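Local coordinates for Slr0280 protein (PDB 5H3K) that is of unknown function but carries a phosphodiester glycosidase (NAGPA) family domain, and so probably acts on a glycosidic or phosphodiester linkage, at residues A[542-547]-A[582-587]; A[280-285]-A[297-302]; A[421-426]-A[444-449]. All coordinates share one frame; numbering follows the deposited sequence.

Contact 1 of 3, residues A[542-547]-A[582-587]; sequences IILVAS and TSLALG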
ATOM      1  N   ILE A 542       6.282   3.849  14.105  1.00  5.84           N
ATOM      2  CA  ILE A 542       5.075   3.448  13.398  1.00  6.81           C
ATOM      3  C   ILE A 542       5.311   2.120  12.706  1.00  7.43           C
ATOM      4  O   ILE A 542       6.345   1.923  12.070  1.00  7.38           O
ATOM      5  CB  ILE A 542       4.688   4.514  12.366  1.00  7.53           C
ATOM      6  CG1 ILE A 542       4.292   5.810  13.093  1.00  9.47           C
ATOM      7  CG2 ILE A 542       3.570   3.992  11.426  1.00  7.33           C
ATOM      8  CD1 ILE A 542       4.200   7.023  12.184  1.00 13.35           C
ATOM      9  N   ILE A 543       4.367   1.193  12.840  1.00  6.12           N
ATOM     10  CA  ILE A 543       4.469  -0.082  12.142  1.00  5.36           C
ATOM     11  C   ILE A 543       3.338  -0.203  11.128  1.00  5.09           C
ATOM     12  O   ILE A 543       2.175  -0.016  11.465  1.00  5.26           O
ATOM     13  CB  ILE A 543       4.409  -1.280  13.117  1.00  8.05           C
ATOM     14  CG1 ILE A 543       5.333  -1.034  14.310  1.00 11.63           C
ATOM     15  CG2 ILE A 543       4.817  -2.564  12.408  1.00  7.97           C
ATOM     16  CD1 ILE A 543       5.054  -1.950  15.480  1.00 18.09           C
ATOM     17  N   LEU A 544       3.696  -0.459   9.878  1.00  3.46           N
ATOM     18  CA  LEU A 544       2.714  -0.784   8.852  1.00  4.38           C
ATOM     19  C   LEU A 544       2.723  -2.302   8.735  1.00  4.90           C
ATOM     20  O   LEU A 544       3.795  -2.916   8.608  1.00  5.17           O
ATOM     21  CB  LEU A 544       3.087  -0.136   7.520  1.00  3.21           C
ATOM     22  CG  LEU A 544       3.376   1.368   7.538  1.00  4.48           C
ATOM     23  CD1 LEU A 544       3.652   1.862   6.123  1.00  3.17           C
ATOM     24  CD2 LEU A 544       2.219   2.151   8.135  1.00  4.61           C
ATOM     25  N   VAL A 545       1.542  -2.917   8.770  1.00  3.89           N
ATOM     26  CA  VAL A 545       1.430  -4.377   8.887  1.00  2.64           C
ATOM     27  C   VAL A 545       0.491  -4.978   7.844  1.00  4.15           C
ATOM     28  O   VAL A 545      -0.629  -4.500   7.671  1.00  4.38           O
ATOM     29  CB  VAL A 545       0.855  -4.752  10.277  1.00  4.21           C
ATOM     30  CG1 VAL A 545       0.801  -6.278  10.444  1.00  3.23           C
ATOM     31  CG2 VAL A 545       1.670  -4.106  11.386  1.00  3.78           C
ATOM     32  N   ALA A 546       0.950  -6.020   7.153  1.00  2.72           N
ATOM     33  CA  ALA A 546       0.115  -6.783   6.216  1.00  3.68           C
ATOM     34  C   ALA A 546       0.202  -8.265   6.559  1.00  4.78           C
ATOM     35  O   ALA A 546       1.307  -8.822   6.627  1.00  5.02           O
ATOM     36  CB  ALA A 546       0.578  -6.556   4.758  1.00  4.49           C
ATOM     37  N   SER A 547      -0.947  -8.900   6.768  1.00  4.16           N
ATOM     38  CA  SER A 547      -1.011 -10.332   7.051  1.00  6.01           C
ATOM     39  C   SER A 547      -1.935 -11.023   6.062  1.00  6.52           C
ATOM     40  O   SER A 547      -2.913 -10.445   5.593  1.00  5.96           O
ATOM     41  CB  SER A 547      -1.483 -10.599   8.480  1.00  6.90           C
ATOM     42  OG  SER A 547      -2.840 -10.226   8.635  1.00 11.69           O
ATOM     43  N   THR A 582      -5.536  -5.374   0.809  1.00  2.91           N
ATOM     44  CA  THR A 582      -4.272  -5.390   1.560  1.00  3.43           C
ATOM     45  C   THR A 582      -3.079  -5.407   0.608  1.00  2.39           C
ATOM     46  O   THR A 582      -2.977  -6.275  -0.246  1.00  2.91           O
ATOM     47  CB  THR A 582      -4.189  -6.577   2.543  1.00  3.07           C
ATOM     48  OG1 THR A 582      -5.140  -6.375   3.602  1.00  4.53           O
ATOM     49  CG2 THR A 582      -2.782  -6.664   3.160  1.00  2.88           C
ATOM     50  N   SER A 583      -2.176  -4.441   0.772  1.00  2.60           N
ATOM     51  CA  SER A 583      -0.976  -4.349  -0.054  1.00  2.60           C
ATOM     52  C   SER A 583       0.005  -3.360   0.577  1.00  4.31           C
ATOM     53  O   SER A 583      -0.385  -2.291   1.056  1.00  1.93           O
ATOM     54  CB  SER A 583      -1.350  -3.959  -1.492  1.00  3.32           C
ATOM     55  OG  SER A 583      -2.459  -3.057  -1.488  1.00  3.99           O
ATOM     56  N   LEU A 584       1.272  -3.740   0.591  1.00  3.68           N
ATOM     57  CA  LEU A 584       2.312  -2.971   1.271  1.00  4.50           C
ATOM     58  C   LEU A 584       3.479  -2.844   0.307  1.00  5.93           C
ATOM     59  O   LEU A 584       4.052  -3.859  -0.104  1.00  5.18           O
ATOM     60  CB  LEU A 584       2.742  -3.714   2.545  1.00  3.74           C
ATOM     61  CG  LEU A 584       3.949  -3.230   3.352  1.00  5.16           C
ATOM     62  CD1 LEU A 584       3.770  -1.766   3.699  1.00  6.84           C
ATOM     63  CD2 LEU A 584       4.088  -4.075   4.616  1.00  8.70           C
ATOM     64  N   ALA A 585       3.821  -1.605  -0.071  1.00  4.48           N
ATOM     65  CA  ALA A 585       4.856  -1.374  -1.085  1.00  4.22           C
ATOM     66  C   ALA A 585       6.087  -0.726  -0.470  1.00  4.27           C
ATOM     67  O   ALA A 585       5.973   0.173   0.363  1.00  5.32           O
ATOM     68  CB  ALA A 585       4.327  -0.504  -2.249  1.00  3.83           C
ATOM     69  N   LEU A 586       7.267  -1.179  -0.892  1.00  2.54           N
ATOM     70  CA  LEU A 586       8.520  -0.602  -0.427  1.00  3.99           C
ATOM     71  C   LEU A 586       9.409  -0.391  -1.638  1.00  5.00           C
ATOM     72  O   LEU A 586       9.649  -1.326  -2.409  1.00  6.51           O
ATOM     73  CB  LEU A 586       9.199  -1.532   0.596  1.00  4.05           C
ATOM     74  CG  LEU A 586      10.560  -1.053   1.130  1.00  5.05           C
ATOM     75  CD1 LEU A 586      10.387   0.190   1.998  1.00  5.00           C
ATOM     76  CD2 LEU A 586      11.291  -2.171   1.897  1.00  6.87           C
ATOM     77  N   GLY A 587       9.891   0.837  -1.815  1.00  6.45           N
ATOM     78  CA  GLY A 587      10.636   1.179  -3.017  1.00  8.13           C
ATOM     79  C   GLY A 587       9.836   0.896  -4.281  1.00  9.22           C
ATOM     80  O   GLY A 587      10.391   0.474  -5.297  1.00  8.52           O
TER

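Contact 2 of 3, residues A[280-285]-A[297-302]; sequences TWQQRF and TVTINP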
ATOM      1  N   THR A 280      12.875   0.008   8.760  1.00  6.74           N
ATOM      2  CA  THR A 280      13.236  -1.411   8.795  1.00  6.56           C
ATOM      3  C   THR A 280      12.116  -2.308   8.268  1.00  8.37           C
ATOM      4  O   THR A 280      10.958  -2.184   8.686  1.00  7.71           O
ATOM      5  CB  THR A 280      13.589  -1.832  10.219  1.00 12.71           C
ATOM      6  OG1 THR A 280      14.654  -1.001  10.690  1.00 12.42           O
ATOM      7  CG2 THR A 280      14.035  -3.293  10.266  1.00 11.12           C
ATOM      8  N   TRP A 281      12.469  -3.207   7.347  1.00  6.83           N
ATOM      9  CA  TRP A 281      11.518  -4.132   6.721  1.00 10.33           C
ATOM     10  C   TRP A 281      11.710  -5.531   7.321  1.00 10.04           C
ATOM     11  O   TRP A 281      12.837  -6.014   7.414  1.00  8.69           O
ATOM     12  CB  TRP A 281      11.750  -4.102   5.192  1.00 10.66           C
ATOM     13  CG  TRP A 281      11.372  -5.320   4.379  1.00 10.67           C
ATOM     14  CD1 TRP A 281      10.362  -6.206   4.608  1.00 12.50           C
ATOM     15  CD2 TRP A 281      12.025  -5.758   3.178  1.00  9.18           C
ATOM     16  NE1 TRP A 281      10.340  -7.165   3.616  1.00 11.87           N
ATOM     17  CE2 TRP A 281      11.352  -6.918   2.740  1.00 12.90           C
ATOM     18  CE3 TRP A 281      13.099  -5.274   2.442  1.00  9.69           C
ATOM     19  CZ2 TRP A 281      11.738  -7.602   1.581  1.00 12.06           C
ATOM     20  CZ3 TRP A 281      13.481  -5.959   1.293  1.00 15.98           C
ATOM     21  CH2 TRP A 281      12.799  -7.106   0.875  1.00 12.99           C
ATOM     22  N   GLN A 282      10.627  -6.168   7.777  1.00  6.94           N
ATOM     23  CA  GLN A 282      10.739  -7.517   8.322  1.00  7.95           C
ATOM     24  C   GLN A 282       9.694  -8.438   7.754  1.00  7.98           C
ATOM     25  O   GLN A 282       8.564  -8.018   7.486  1.00  7.50           O
ATOM     26  CB  GLN A 282      10.633  -7.516   9.856  1.00  8.43           C
ATOM     27  CG  GLN A 282      11.748  -6.750  10.536  1.00 15.75           C
ATOM     28  CD  GLN A 282      11.452  -6.448  11.992  1.00 22.79           C
ATOM     29  OE1 GLN A 282      11.075  -5.325  12.351  1.00 21.06           O
ATOM     30  NE2 GLN A 282      11.629  -7.445  12.839  1.00 16.87           N
ATOM     31  N   GLN A 283      10.087  -9.696   7.559  1.00  8.22           N
ATOM     32  CA  GLN A 283       9.150 -10.773   7.261  1.00  8.16           C
ATOM     33  C   GLN A 283       9.273 -11.764   8.419  1.00 11.12           C
ATOM     34  O   GLN A 283      10.380 -12.189   8.752  1.00  8.29           O
ATOM     35  CB  GLN A 283       9.476 -11.432   5.917  1.00  8.68           C
ATOM     36  CG  GLN A 283       8.515 -12.539   5.523  1.00  9.69           C
ATOM     37  CD  GLN A 283       7.099 -12.030   5.307  1.00 12.48           C
ATOM     38  OE1 GLN A 283       6.901 -10.940   4.748  1.00  9.79           O
ATOM     39  NE2 GLN A 283       6.100 -12.810   5.759  1.00 10.36           N
ATOM     40  N   ARG A 284       8.150 -12.101   9.044  1.00  8.38           N
ATOM     41  CA  ARG A 284       8.139 -12.891  10.279  1.00 10.21           C
ATOM     42  C   ARG A 284       6.976 -13.861  10.284  1.00 13.01           C
ATOM     43  O   ARG A 284       6.004 -13.682   9.546  1.00  8.57           O
ATOM     44  CB  ARG A 284       7.955 -11.963  11.490  1.00 13.58           C
ATOM     45  CG  ARG A 284       9.211 -11.283  11.993  1.00 18.00           C
ATOM     46  CD  ARG A 284       8.882 -10.334  13.139  1.00 20.90           C
ATOM     47  NE  ARG A 284       8.315  -9.071  12.664  1.00 20.48           N
ATOM     48  CZ  ARG A 284       8.134  -8.008  13.435  1.00 17.25           C
ATOM     49  NH1 ARG A 284       7.621  -6.895  12.929  1.00 15.03           N
ATOM     50  NH2 ARG A 284       8.477  -8.070  14.715  1.00 17.12           N
ATOM     51  N   PHE A 285       7.070 -14.883  11.135  1.00 12.59           N
ATOM     52  CA  PHE A 285       5.911 -15.707  11.474  1.00 10.12           C
ATOM     53  C   PHE A 285       5.436 -15.309  12.863  1.00 12.34           C
ATOM     54  O   PHE A 285       6.226 -15.280  13.805  1.00 17.39           O
ATOM     55  CB  PHE A 285       6.261 -17.198  11.458  1.00 11.31           C
ATOM     56  CG  PHE A 285       6.569 -17.738  10.086  1.00 16.05           C
ATOM     57  CD1 PHE A 285       5.549 -18.172   9.254  1.00 15.58           C
ATOM     58  CD2 PHE A 285       7.882 -17.812   9.630  1.00 16.32           C
ATOM     59  CE1 PHE A 285       5.830 -18.672   7.982  1.00 14.91           C
ATOM     60  CE2 PHE A 285       8.173 -18.312   8.362  1.00 18.29           C
ATOM     61  CZ  PHE A 285       7.140 -18.738   7.537  1.00 17.32           C
ATOM     62  N   THR A 297       6.035  -6.496   7.748  1.00  6.55           N
ATOM     63  CA  THR A 297       5.978  -5.192   8.396  1.00  5.21           C
ATOM     64  C   THR A 297       7.033  -4.249   7.852  1.00  4.92           C
ATOM     65  O   THR A 297       8.109  -4.668   7.406  1.00  5.59           O
ATOM     66  CB  THR A 297       6.165  -5.283   9.922  1.00  7.27           C
ATOM     67  OG1 THR A 297       7.444  -5.861  10.216  1.00  7.70           O
ATOM     68  CG2 THR A 297       5.065  -6.121  10.563  1.00  7.75           C
ATOM     69  N   VAL A 298       6.728  -2.964   7.915  1.00  5.00           N
ATOM     70  CA  VAL A 298       7.749  -1.946   7.742  1.00  4.76           C
ATOM     71  C   VAL A 298       7.616  -1.027   8.930  1.00  6.97           C
ATOM     72  O   VAL A 298       6.522  -0.538   9.232  1.00  6.42           O
ATOM     73  CB  VAL A 298       7.599  -1.167   6.446  1.00  4.03           C
ATOM     74  CG1 VAL A 298       8.654  -0.084   6.380  1.00  5.42           C
ATOM     75  CG2 VAL A 298       7.712  -2.109   5.246  1.00  6.03           C
ATOM     76  N   THR A 299       8.726  -0.830   9.632  1.00  5.84           N
ATOM     77  CA  THR A 299       8.718  -0.034  10.849  1.00  6.23           C
ATOM     78  C   THR A 299       9.465   1.264  10.584  1.00  6.95           C
ATOM     79  O   THR A 299      10.573   1.265  10.038  1.00  7.49           O
ATOM     80  CB  THR A 299       9.345  -0.797  12.035  1.00  9.87           C
ATOM     81  OG1 THR A 299       8.570  -1.975  12.313  1.00  9.54           O
ATOM     82  CG2 THR A 299       9.371   0.089  13.281  1.00  8.12           C
ATOM     83  N   ILE A 300       8.846   2.375  10.952  1.00  5.59           N
ATOM     84  CA  ILE A 300       9.353   3.685  10.585  1.00  6.48           C
ATOM     85  C   ILE A 300       9.476   4.534  11.839  1.00  9.92           C
ATOM     86  O   ILE A 300       8.520   4.643  12.606  1.00 10.58           O
ATOM     87  CB  ILE A 300       8.385   4.408   9.613  1.00  7.94           C
ATOM     88  CG1 ILE A 300       8.218   3.630   8.300  1.00  5.96           C
ATOM     89  CG2 ILE A 300       8.861   5.824   9.335  1.00  9.06           C
ATOM     90  CD1 ILE A 300       6.850   2.956   8.164  1.00  6.19           C
ATOM     91  N   ASN A 301      10.655   5.119  12.053  1.00  7.94           N
ATOM     92  CA  ASN A 301      10.832   6.097  13.121  1.00 10.57           C
ATOM     93  C   ASN A 301      10.452   7.472  12.591  1.00 12.59           C
ATOM     94  O   ASN A 301      11.218   8.080  11.845  1.00 11.38           O
ATOM     95  CB  ASN A 301      12.284   6.096  13.611  1.00 11.34           C
ATOM     96  CG  ASN A 301      12.524   7.105  14.736  1.00 18.93           C
ATOM     97  OD1 ASN A 301      11.655   7.927  15.056  1.00 17.59           O
ATOM     98  ND2 ASN A 301      13.710   7.053  15.327  1.00 22.93           N
ATOM     99  N   PRO A 302       9.274   7.985  12.997  1.00 13.78           N
ATOM    100  CA  PRO A 302       8.734   9.222  12.423  1.00 14.28           C
ATOM    101  C   PRO A 302       9.488  10.449  12.942  1.00 18.35           C
ATOM    102  O   PRO A 302       9.195  11.578  12.547  1.00 17.34           O
ATOM    103  CB  PRO A 302       7.283   9.224  12.919  1.00 15.85           C
ATOM    104  CG  PRO A 302       7.365   8.555  14.255  1.00 13.95           C
ATOM    105  CD  PRO A 302       8.459   7.507  14.134  1.00 14.63           C
TER
HETATM  106  O   HOH W   1       9.410  -4.008  10.557  1.00  8.89           O
HETATM  107  O   HOH W   2       7.127  -8.824  10.140  1.00  9.75           O

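Contact 3 of 3, residues A[421-426]-A[444-449]; sequences PSYIPL and YPLPKA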
ATOM      1  N   PRO A 421     -13.939  18.725  -9.238  1.00 19.30           N
ATOM      2  CA  PRO A 421     -14.577  19.835  -9.954  1.00 15.90           C
ATOM      3  C   PRO A 421     -16.102  19.755  -9.958  1.00 18.17           C
ATOM      4  O   PRO A 421     -16.746  20.787 -10.147  1.00 18.14           O
ATOM      5  CB  PRO A 421     -14.044  19.673 -11.388  1.00 20.82           C
ATOM      6  CG  PRO A 421     -12.734  18.960 -11.222  1.00 19.50           C
ATOM      7  CD  PRO A 421     -13.004  17.980 -10.101  1.00 18.59           C
ATOM      8  N   SER A 422     -16.675  18.575  -9.744  1.00 14.05           N
ATOM      9  CA  SER A 422     -18.132  18.451  -9.803  1.00 17.43           C
ATOM     10  C   SER A 422     -18.729  17.504  -8.767  1.00 18.49           C
ATOM     11  O   SER A 422     -18.020  16.710  -8.146  1.00 18.65           O
ATOM     12  CB  SER A 422     -18.582  18.036 -11.212  1.00 22.83           C
ATOM     13  OG  SER A 422     -18.506  16.631 -11.378  1.00 26.14           O
ATOM     14  N   TYR A 423     -20.040  17.606  -8.583  1.00 14.92           N
ATOM     15  CA  TYR A 423     -20.778  16.685  -7.734  1.00 16.69           C
ATOM     16  C   TYR A 423     -21.937  16.061  -8.506  1.00 20.58           C
ATOM     17  O   TYR A 423     -22.661  16.753  -9.222  1.00 20.00           O
ATOM     18  CB  TYR A 423     -21.296  17.400  -6.480  1.00 11.81           C
ATOM     19  CG  TYR A 423     -22.254  16.553  -5.678  1.00 15.14           C
ATOM     20  CD1 TYR A 423     -21.798  15.484  -4.914  1.00 14.22           C
ATOM     21  CD2 TYR A 423     -23.620  16.814  -5.683  1.00 14.95           C
ATOM     22  CE1 TYR A 423     -22.677  14.694  -4.186  1.00 13.04           C
ATOM     23  CE2 TYR A 423     -24.504  16.034  -4.954  1.00 13.88           C
ATOM     24  CZ  TYR A 423     -24.030  14.976  -4.203  1.00 13.94           C
ATOM     25  OH  TYR A 423     -24.912  14.196  -3.481  1.00 14.95           O
ATOM     26  N   ILE A 424     -22.091  14.746  -8.382  1.00 20.22           N
ATOM     27  CA  ILE A 424     -23.228  14.036  -8.958  1.00 17.20           C
ATOM     28  C   ILE A 424     -24.043  13.481  -7.804  1.00 17.25           C
ATOM     29  O   ILE A 424     -23.477  12.835  -6.918  1.00 17.25           O
ATOM     30  CB  ILE A 424     -22.755  12.860  -9.842  1.00 24.35           C
ATOM     31  CG1 ILE A 424     -21.907  13.368 -11.002  1.00 21.39           C
ATOM     32  CG2 ILE A 424     -23.942  12.054 -10.344  1.00 20.17           C
ATOM     33  CD1 ILE A 424     -21.251  12.266 -11.813  1.00 24.68           C
ATOM     34  N   PRO A 425     -25.371  13.726  -7.796  1.00 19.93           N
ATOM     35  CA  PRO A 425     -26.154  13.344  -6.611  1.00 19.69           C
ATOM     36  C   PRO A 425     -26.061  11.853  -6.306  1.00 22.10           C
ATOM     37  O   PRO A 425     -26.084  11.039  -7.228  1.00 21.14           O
ATOM     38  CB  PRO A 425     -27.596  13.753  -6.967  1.00 19.99           C
ATOM     39  CG  PRO A 425     -27.592  14.052  -8.431  1.00 21.26           C
ATOM     40  CD  PRO A 425     -26.191  14.423  -8.807  1.00 21.98           C
ATOM     41  N   LEU A 426     -25.940  11.514  -5.026  1.00 18.51           N
ATOM     42  CA  LEU A 426     -25.758  10.127  -4.616  1.00 19.69           C
ATOM     43  C   LEU A 426     -27.055   9.529  -4.105  1.00 20.38           C
ATOM     44  O   LEU A 426     -27.134   8.330  -3.850  1.00 21.38           O
ATOM     45  CB  LEU A 426     -24.679  10.028  -3.539  1.00 17.15           C
ATOM     46  CG  LEU A 426     -23.245  10.394  -3.913  1.00 20.00           C
ATOM     47  CD1 LEU A 426     -22.363  10.434  -2.668  1.00 11.90           C
ATOM     48  CD2 LEU A 426     -22.695   9.399  -4.925  1.00 22.63           C
ATOM     49  N   TYR A 444     -30.913  24.551  -6.083  1.00 18.21           N
ATOM     50  CA  TYR A 444     -31.556  23.694  -7.082  1.00 20.22           C
ATOM     51  C   TYR A 444     -31.953  22.359  -6.477  1.00 25.65           C
ATOM     52  O   TYR A 444     -31.280  21.858  -5.572  1.00 18.73           O
ATOM     53  CB  TYR A 444     -30.613  23.372  -8.241  1.00 18.63           C
ATOM     54  CG  TYR A 444     -29.964  24.539  -8.918  1.00 25.99           C
ATOM     55  CD1 TYR A 444     -30.686  25.363  -9.773  1.00 28.00           C
ATOM     56  CD2 TYR A 444     -28.615  24.794  -8.745  1.00 21.21           C
ATOM     57  CE1 TYR A 444     -30.079  26.431 -10.413  1.00 31.39           C
ATOM     58  CE2 TYR A 444     -27.997  25.857  -9.381  1.00 26.69           C
ATOM     59  CZ  TYR A 444     -28.733  26.675 -10.213  1.00 30.93           C
ATOM     60  OH  TYR A 444     -28.107  27.731 -10.843  1.00 30.88           O
ATOM     61  N   PRO A 445     -33.032  21.753  -7.002  1.00 28.89           N
ATOM     62  CA  PRO A 445     -33.330  20.365  -6.649  1.00 23.22           C
ATOM     63  C   PRO A 445     -32.457  19.442  -7.488  1.00 24.66           C
ATOM     64  O   PRO A 445     -32.145  19.772  -8.635  1.00 24.28           O
ATOM     65  CB  PRO A 445     -34.796  20.218  -7.059  1.00 25.21           C
ATOM     66  CG  PRO A 445     -34.927  21.151  -8.245  1.00 25.16           C
ATOM     67  CD  PRO A 445     -34.038  22.326  -7.920  1.00 27.49           C
ATOM     68  N   LEU A 446     -32.027  18.327  -6.907  1.00 21.32           N
ATOM     69  CA  LEU A 446     -31.345  17.278  -7.656  1.00 22.80           C
ATOM     70  C   LEU A 446     -32.180  16.027  -7.446  1.00 27.34           C
ATOM     71  O   LEU A 446     -31.962  15.288  -6.479  1.00 23.46           O
ATOM     72  CB  LEU A 446     -29.923  17.061  -7.129  1.00 22.23           C
ATOM     73  CG  LEU A 446     -28.971  18.245  -7.200  1.00 22.58           C
ATOM     74  CD1 LEU A 446     -27.652  17.915  -6.480  1.00 20.41           C
ATOM     75  CD2 LEU A 446     -28.721  18.631  -8.645  1.00 20.83           C
ATOM     76  N   PRO A 447     -33.156  15.791  -8.339  1.00 27.92           N
ATOM     77  CA  PRO A 447     -34.193  14.802  -8.039  1.00 24.29           C
ATOM     78  C   PRO A 447     -33.703  13.363  -8.145  1.00 27.31           C
ATOM     79  O   PRO A 447     -34.213  12.506  -7.432  1.00 25.53           O
ATOM     80  CB  PRO A 447     -35.239  15.066  -9.124  1.00 26.59           C
ATOM     81  CG  PRO A 447     -34.438  15.557 -10.285  1.00 25.40           C
ATOM     82  CD  PRO A 447     -33.316  16.368  -9.687  1.00 27.14           C
ATOM     83  N   LYS A 448     -32.736  13.095  -9.014  1.00 25.69           N
ATOM     84  CA  LYS A 448     -32.454  11.708  -9.345  1.00 31.07           C
ATOM     85  C   LYS A 448     -31.014  11.263  -9.327  1.00 27.09           C
ATOM     86  O   LYS A 448     -30.174  11.833 -10.008  1.00 27.44           O
ATOM     87  CB  LYS A 448     -33.054  11.364 -10.710  1.00 32.79           C
ATOM     88  CG  LYS A 448     -34.506  10.963 -10.634  1.00 31.89           C
ATOM     89  CD  LYS A 448     -35.280  11.417 -11.855  1.00 36.80           C
ATOM     90  CE  LYS A 448     -36.717  10.935 -11.763  1.00 33.43           C
ATOM     91  NZ  LYS A 448     -37.280  11.156 -10.395  1.00 29.31           N
ATOM     92  N   ALA A 449     -30.766  10.261  -8.492  1.00 27.35           N
ATOM     93  CA  ALA A 449     -29.786   9.200  -8.743  1.00 33.65           C
ATOM     94  C   ALA A 449     -28.308   9.374  -8.350  1.00 36.00           C
ATOM     95  O   ALA A 449     -27.963   8.898  -7.267  1.00 42.15           O
ATOM     96  CB  ALA A 449     -29.983   8.552 -10.146  1.00 35.78           C
TER

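Contact 1 of 3, residues A[542-547]-A[582-587]
A546 CB meets T582 CG2 at 3.7 Å, a methyl-to-methyl contact and the closest approach between the two segments. The threonine torsion accounts for it: with OG1 at chi1 -69°, CG2 stands anti to the backbone N and faces the alanine, while OG1 is turned elsewhere and hydrogen-bonds S532 OG. The same alanine methyl also touches L584, with A546 CB 4.2 Å from L584 CB. L584 carries the other half of the contact. Its CG is anti to its own backbone N (chi1 172°), which sends the forked end across to L544, where the two branches find different partners. CD1 of L584 lies 4.2 Å from L544 CB, and CD2 of L584 lies 4.2 Å from the carbonyl O of L544. The touching parts run 130° apart and are joined by apolar side chains rather than by backbone pairing, which is evidence for packing between sheets. Strand 542-547 is hydrogen-bonded between strands 291-300 and 531-536 in the eight-stranded antiparallel sheet, whereas strand 584-586 belongs to a second sheet beside strand 336-339, whose I338 touches both leucines.

Contact 2 of 3, residues A[280-285]-A[297-302]
T297 OG1 is gripped by three partners. R284 NH1 donates to it at 2.9 Å with an N-H...O angle of 148°, water 2 also donates to it, and the hydroxyl gives its own proton to water 1 at 2.7 Å. With chi1 at 60°, OG1 sits between the backbone N and the carbonyl carbon of T297, on the same sheet face as Q282 and T299. R284 reaches it by a bend at chi3 (-78°), and its side chain crosses that of T297 at about a right angle, the hydroxyl lying somewhat out of the guanidinium plane. The group is further fixed by R284 NE donating to water 2, while Q282 NE2 lies 3.5 Å above the plane of the R284 guanidinium, over its centre. Water 1 has four bonds: it donates to Q282 OE1 and to T280 O, and accepts from the hydroxyls of T297 and T299, tying both strands together. Beneath this polar layer the backbones pair directly. T299 N donates to T280 O at 2.8 Å, with the reciprocal bond from T280 N to T299 O, and Q282 and T297 form a second such pair. W281 and V298 make the non-hydrogen-bonded pair between them, their CA atoms 4.5 Å apart and their side chains on the other sheet face. This alternating register is that of the antiparallel beta hairpin formed by strands 279-288 and 291-300.

Contact 3 of 3, residues A[421-426]-A[444-449]
The Y423 ring receives L446 at its edge: methyl CD1 of L446 lies in the ring plane, 4.0 Å from Y423 CE2, with the two side chains crossing obliquely. The ring also stacks with that of Y415, outside the two segments. CG of Y423 is anti to its backbone N (chi1 171°), and this brings the ring edge up to L446 although the CB bond of Y423 points neither at nor away from the partner segment. The puckered ring of P425 meets the same leucine nearer its backbone, at CB, the two side chains crossing at about a right angle. P425 CG and L446 CB are 4.0 Å apart, and P425 CG also comes within 3.8 Å of the carbonyl O of K448. L446 thus touches the tyrosine edge with CD1 and the proline with CB. The phenolic oxygen is the polar end of the arrangement: L426 N donates to Y423 OH at 3.3 Å, and the hydroxyl is also hydrogen-bonded to E430 and R466. A phenylalanine here, lacking the hydroxyl, would probably leave E430, R466 and L426 N each short of a hydrogen-bond partner. The contact is apolar packing of the end of strand 422-423, which pairs with strand 454-455, and the loop after it against the end of strand 439-446, the second strand of the antiparallel beta hairpin that 430-436 and 439-446 form.

Overall arrangement
Following the chain from the N terminus, contact 2 comes first and closes the short hairpin of strands 279-288 and 291-300. Contact 3 then closes a link of 17 residues that includes strand 430-436, and contact 1 closes one of 34 residues that includes helix 558-567 and strand 572-576. The three are in series, and none nests in or crosses another. Contacts 1 and 2 adjoin, their centres 8 Å apart: strand 542-547 continues the sheet beyond 291-300, with L544 N bonded to V298 O at 2.9 Å, and L586 packs on W281. Contact 3 is remote, its centre about 37 Å from that of contact 1 and 44 Å from that of contact 2, where it joins the small sheet of 422-423 and 454-455 to the sheet holding 439-446.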